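Long-range contact in glucosamine kinase (Streptacidiphilus jiangxiensis, PDB 6HWJ), which catalyses the ATP- and magnesium-dependent phosphorylation of D-glucosamine to D-glucosamine 6-phosphate and, less efficiently, also acts on glucose: residues R252-V264 and L401-R415. Numbering follows the deposited sequence.
Sequences RMREELDEAVASV and LRYAQEVREYLYAVR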
# COMPACT_ATOMS: atom_id res chain seq x y z
N ARG A 252 18.75 -1.19 11.35
CA ARG A 252 18.28 -1.28 9.98
C ARG A 252 18.62 -0.01 9.21
O ARG A 252 19.09 -0.06 8.06
CB ARG A 252 16.77 -1.54 9.97
CG ARG A 252 16.06 -1.24 8.64
CD ARG A 252 16.14 -2.39 7.66
NE ARG A 252 15.11 -3.40 7.91
CZ ARG A 252 14.63 -4.23 6.99
NH1 ARG A 252 15.07 -4.18 5.74
NH2 ARG A 252 13.69 -5.10 7.32
N MET A 253 18.38 1.16 9.82
CA MET A 253 18.60 2.41 9.11
C MET A 253 20.08 2.66 8.86
O MET A 253 20.46 3.13 7.78
CB MET A 253 17.97 3.55 9.90
CG MET A 253 16.45 3.44 9.98
SD MET A 253 15.68 4.26 11.39
CE MET A 253 15.70 5.96 10.83
N ARG A 254 20.95 2.28 9.81
CA ARG A 254 22.38 2.43 9.60
C ARG A 254 22.89 1.46 8.53
O ARG A 254 23.74 1.83 7.71
CB ARG A 254 23.14 2.22 10.91
CG ARG A 254 23.35 3.51 11.70
CD ARG A 254 24.12 3.28 13.03
NE ARG A 254 23.20 2.99 14.13
CZ ARG A 254 23.04 1.79 14.69
NH1 ARG A 254 23.76 0.75 14.28
NH2 ARG A 254 22.17 1.64 15.68
N GLU A 255 22.36 0.24 8.50
CA GLU A 255 22.76 -0.70 7.45
C GLU A 255 22.38 -0.17 6.07
O GLU A 255 23.18 -0.25 5.13
CB GLU A 255 22.13 -2.07 7.70
CG GLU A 255 22.74 -2.80 8.89
CD GLU A 255 22.16 -4.19 9.07
OE1 GLU A 255 21.24 -4.56 8.31
OE2 GLU A 255 22.63 -4.91 9.99
N GLU A 256 21.16 0.36 5.92
CA GLU A 256 20.77 0.92 4.64
C GLU A 256 21.65 2.11 4.27
O GLU A 256 22.06 2.27 3.11
CB GLU A 256 19.30 1.33 4.68
CG GLU A 256 18.34 0.16 4.86
CD GLU A 256 16.91 0.60 5.09
OE1 GLU A 256 16.70 1.79 5.42
OE2 GLU A 256 15.99 -0.23 4.94
N LEU A 257 21.95 2.96 5.25
CA LEU A 257 22.87 4.07 5.01
C LEU A 257 24.23 3.56 4.53
O LEU A 257 24.78 4.06 3.55
CB LEU A 257 23.01 4.90 6.30
CG LEU A 257 23.99 6.07 6.26
CD1 LEU A 257 23.64 7.06 5.16
CD2 LEU A 257 24.03 6.75 7.61
N ASP A 258 24.78 2.56 5.22
CA ASP A 258 26.06 2.00 4.81
C ASP A 258 26.00 1.48 3.37
O ASP A 258 26.91 1.72 2.58
CB ASP A 258 26.49 0.89 5.77
CG ASP A 258 26.88 1.43 7.13
OD1 ASP A 258 27.22 2.62 7.22
OD2 ASP A 258 26.85 0.65 8.10
N GLU A 259 24.92 0.78 3.02
CA GLU A 259 24.80 0.27 1.66
C GLU A 259 24.77 1.41 0.65
O GLU A 259 25.44 1.35 -0.39
CB GLU A 259 23.56 -0.61 1.52
CG GLU A 259 23.49 -1.35 0.20
CD GLU A 259 22.24 -2.20 0.07
OE1 GLU A 259 21.65 -2.57 1.11
OE2 GLU A 259 21.84 -2.50 -1.08
N ALA A 260 23.96 2.45 0.92
CA ALA A 260 23.91 3.59 0.00
C ALA A 260 25.27 4.25 -0.14
O ALA A 260 25.69 4.58 -1.25
CB ALA A 260 22.87 4.60 0.49
N VAL A 261 25.97 4.45 0.98
CA VAL A 261 27.30 5.06 0.93
C VAL A 261 28.25 4.22 0.08
O VAL A 261 29.14 4.77 -0.59
CB VAL A 261 27.86 5.25 2.36
CG1 VAL A 261 29.32 5.57 2.31
CG2 VAL A 261 27.11 6.36 3.07
N ALA A 262 28.09 2.89 0.11
CA ALA A 262 29.00 2.00 -0.61
C ALA A 262 28.62 1.82 -2.07
O ALA A 262 29.42 1.26 -2.83
CB ALA A 262 29.03 0.63 0.07
N SER A 263 27.45 2.29 -2.49
CA SER A 263 26.96 2.01 -3.83
C SER A 263 26.67 3.24 -4.68
O SER A 263 26.61 3.12 -5.91
CB SER A 263 25.68 1.16 -3.76
OG SER A 263 24.72 1.79 -2.95
N VAL A 264 26.49 4.41 -4.08
CA VAL A 264 26.12 5.61 -4.84
C VAL A 264 27.38 6.17 -5.49
O VAL A 264 28.33 6.55 -4.79
CB VAL A 264 25.44 6.66 -3.95
CG1 VAL A 264 25.24 7.96 -4.72
CG2 VAL A 264 24.11 6.14 -3.43
N LEU A 401 13.23 9.58 10.52
CA LEU A 401 12.50 8.79 9.53
C LEU A 401 12.56 9.44 8.15
O LEU A 401 12.60 8.74 7.13
CB LEU A 401 11.06 8.60 9.96
CG LEU A 401 10.77 7.73 11.18
CD1 LEU A 401 9.26 7.49 11.31
CD2 LEU A 401 11.53 6.41 11.11
N ARG A 402 12.57 10.77 8.08
CA ARG A 402 12.68 11.42 6.78
C ARG A 402 14.04 11.13 6.15
O ARG A 402 14.12 10.78 4.97
CB ARG A 402 12.45 12.93 6.91
CG ARG A 402 12.68 13.70 5.63
CD ARG A 402 11.71 13.27 4.51
NE ARG A 402 12.02 13.96 3.26
CZ ARG A 402 11.58 15.19 2.96
NH1 ARG A 402 11.94 15.75 1.82
NH2 ARG A 402 10.76 15.82 3.79
N TYR A 403 15.12 11.25 6.93
CA TYR A 403 16.43 10.93 6.40
C TYR A 403 16.42 9.51 5.83
O TYR A 403 16.94 9.27 4.74
CB TYR A 403 17.50 11.08 7.49
CG TYR A 403 17.86 12.52 7.85
CD1 TYR A 403 17.30 13.60 7.17
CD2 TYR A 403 18.77 12.79 8.86
CE1 TYR A 403 17.64 14.91 7.51
CE2 TYR A 403 19.12 14.08 9.19
CZ TYR A 403 18.54 15.14 8.51
OH TYR A 403 18.89 16.44 8.85
N ALA A 404 15.84 8.56 6.57
CA ALA A 404 15.82 7.17 6.11
C ALA A 404 15.03 7.03 4.81
O ALA A 404 15.36 6.19 3.97
CB ALA A 404 15.21 6.28 7.19
N GLN A 405 13.98 7.83 4.64
CA GLN A 405 13.23 7.81 3.39
C GLN A 405 14.13 8.21 2.23
O GLN A 405 14.14 7.56 1.18
CB GLN A 405 12.03 8.74 3.46
CG GLN A 405 10.90 8.29 4.36
CD GLN A 405 10.04 7.20 3.72
OE1 GLN A 405 10.17 6.90 2.53
NE2 GLN A 405 9.15 6.63 4.52
N GLU A 406 14.90 9.29 2.40
CA GLU A 406 15.78 9.75 1.32
C GLU A 406 16.86 8.72 1.02
O GLU A 406 17.21 8.50 -0.15
CB GLU A 406 16.40 11.10 1.70
CG GLU A 406 15.38 12.19 2.02
CD GLU A 406 14.48 12.52 0.83
OE1 GLU A 406 14.84 12.19 -0.31
OE2 GLU A 406 13.39 13.11 1.02
N VAL A 407 17.38 8.04 2.05
CA VAL A 407 18.36 6.99 1.82
C VAL A 407 17.76 5.85 1.01
O VAL A 407 18.45 5.24 0.17
CB VAL A 407 18.92 6.49 3.16
CG1 VAL A 407 19.84 5.30 2.95
CG2 VAL A 407 19.65 7.62 3.89
N ARG A 408 16.49 5.54 1.24
CA ARG A 408 15.83 4.51 0.44
C ARG A 408 15.80 4.89 -1.04
O ARG A 408 15.81 4.00 -1.91
CB ARG A 408 14.39 4.27 0.93
CG ARG A 408 14.27 3.55 2.27
CD ARG A 408 14.90 2.17 2.25
NE ARG A 408 14.53 1.38 1.08
CZ ARG A 408 14.90 0.12 0.87
NH1 ARG A 408 14.51 -0.51 -0.22
NH2 ARG A 408 15.66 -0.50 1.76
N GLU A 409 15.73 6.19 -1.35
CA GLU A 409 15.68 6.61 -2.75
C GLU A 409 17.01 6.35 -3.44
O GLU A 409 17.03 5.97 -4.62
CB GLU A 409 15.29 8.09 -2.85
CG GLU A 409 13.96 8.41 -2.23
CD GLU A 409 12.79 7.76 -2.96
OE1 GLU A 409 12.94 7.37 -4.13
OE2 GLU A 409 11.70 7.66 -2.37
N TYR A 410 18.12 6.53 -2.71
CA TYR A 410 19.42 6.15 -3.25
C TYR A 410 19.46 4.66 -3.61
O TYR A 410 20.00 4.27 -4.66
CB TYR A 410 20.55 6.43 -2.25
CG TYR A 410 20.90 7.87 -2.02
CD1 TYR A 410 21.57 8.60 -2.98
CD2 TYR A 410 20.64 8.47 -0.79
CE1 TYR A 410 21.94 9.92 -2.74
CE2 TYR A 410 21.01 9.77 -0.54
CZ TYR A 410 21.66 10.49 -1.50
OH TYR A 410 22.03 11.79 -1.24
N LEU A 411 18.92 3.82 -2.73
CA LEU A 411 18.96 2.39 -2.97
C LEU A 411 18.07 2.02 -4.15
O LEU A 411 18.45 1.19 -4.98
CB LEU A 411 18.55 1.62 -1.70
CG LEU A 411 19.48 1.78 -0.50
CD1 LEU A 411 19.01 0.93 0.69
CD2 LEU A 411 20.92 1.40 -0.84
N TYR A 412 16.88 2.62 -4.24
CA TYR A 412 16.05 2.42 -5.42
C TYR A 412 16.83 2.79 -6.69
O TYR A 412 16.86 2.03 -7.66
CB TYR A 412 14.78 3.24 -5.33
CG TYR A 412 13.99 3.22 -6.61
CD1 TYR A 412 13.15 2.16 -6.92
CD2 TYR A 412 14.10 4.25 -7.54
CE1 TYR A 412 12.43 2.13 -8.11
CE2 TYR A 412 13.41 4.22 -8.72
CZ TYR A 412 12.57 3.16 -9.00
OH TYR A 412 11.87 3.13 -10.18
N ALA A 413 17.50 3.94 -6.67
CA ALA A 413 18.22 4.40 -7.84
C ALA A 413 19.28 3.40 -8.27
O ALA A 413 19.32 2.99 -9.44
CB ALA A 413 18.85 5.77 -7.55
N VAL A 414 20.16 3.00 -7.35
CA VAL A 414 21.29 2.17 -7.74
C VAL A 414 20.81 0.79 -8.17
O VAL A 414 21.45 0.13 -8.99
CB VAL A 414 22.34 2.07 -6.61
CG1 VAL A 414 22.92 3.46 -6.31
CG2 VAL A 414 21.73 1.44 -5.35
N ARG A 415 19.66 0.35 -7.68
CA ARG A 415 19.15 -0.97 -8.03
C ARG A 415 18.29 -0.98 -9.29
O ARG A 415 18.22 -2.02 -9.97
CB ARG A 415 18.32 -1.54 -6.88
CG ARG A 415 19.10 -1.80 -5.61
CD ARG A 415 18.15 -2.04 -4.45
NE ARG A 415 18.86 -2.28 -3.19
CZ ARG A 415 18.26 -2.36 -2.01
NH1 ARG A 415 16.94 -2.23 -1.91
NH2 ARG A 415 18.98 -2.57 -0.92
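L411 is the knob of this helix-helix contact, its side chain held in a hole formed by E256, E259, A260 and S263. Its CD2 branch lies 3.7 Å from the backbone N of A260, while CD1 reaches the CB of E256. Next to it, V407 lays CG1 against the backbone of E256 and L257 and 4.0 Å from A260 CB. At one end M253 bends at chi3 (78°) and brings its terminal CE to 3.7 Å from A404 CB; at the other, V264 CG2 meets Y410 CD1 obliquely at 3.6 Å. Helices 243-263 and 398-416 run in roughly the same direction; the axes of the two segments approach to 9.1 Å and cross at 43°. The second carries most of the inferred substrate-specificity motif, including E409, which binds D-glucosamine and lies outside this interface.

Two salt bridges close one margin of the contact beside L411. R415 NH2 donates to E259 OE2 at 2.9 Å, nearly straight at 169°; the acceptor lies near the guanidinium plane, but the carboxylate is met on its syn side, out of its own plane. L411 CB lies over one face of that guanidinium. The bridge from R408 NH2 to E256 OE2 is longer, 3.2 Å, and its hydrogen bond is weak; bends at chi2 and chi3 curl the arginine back to the glutamate. Within 252-264, S263 OG donates to E259 O, and it touches V414 CG2 across the contact.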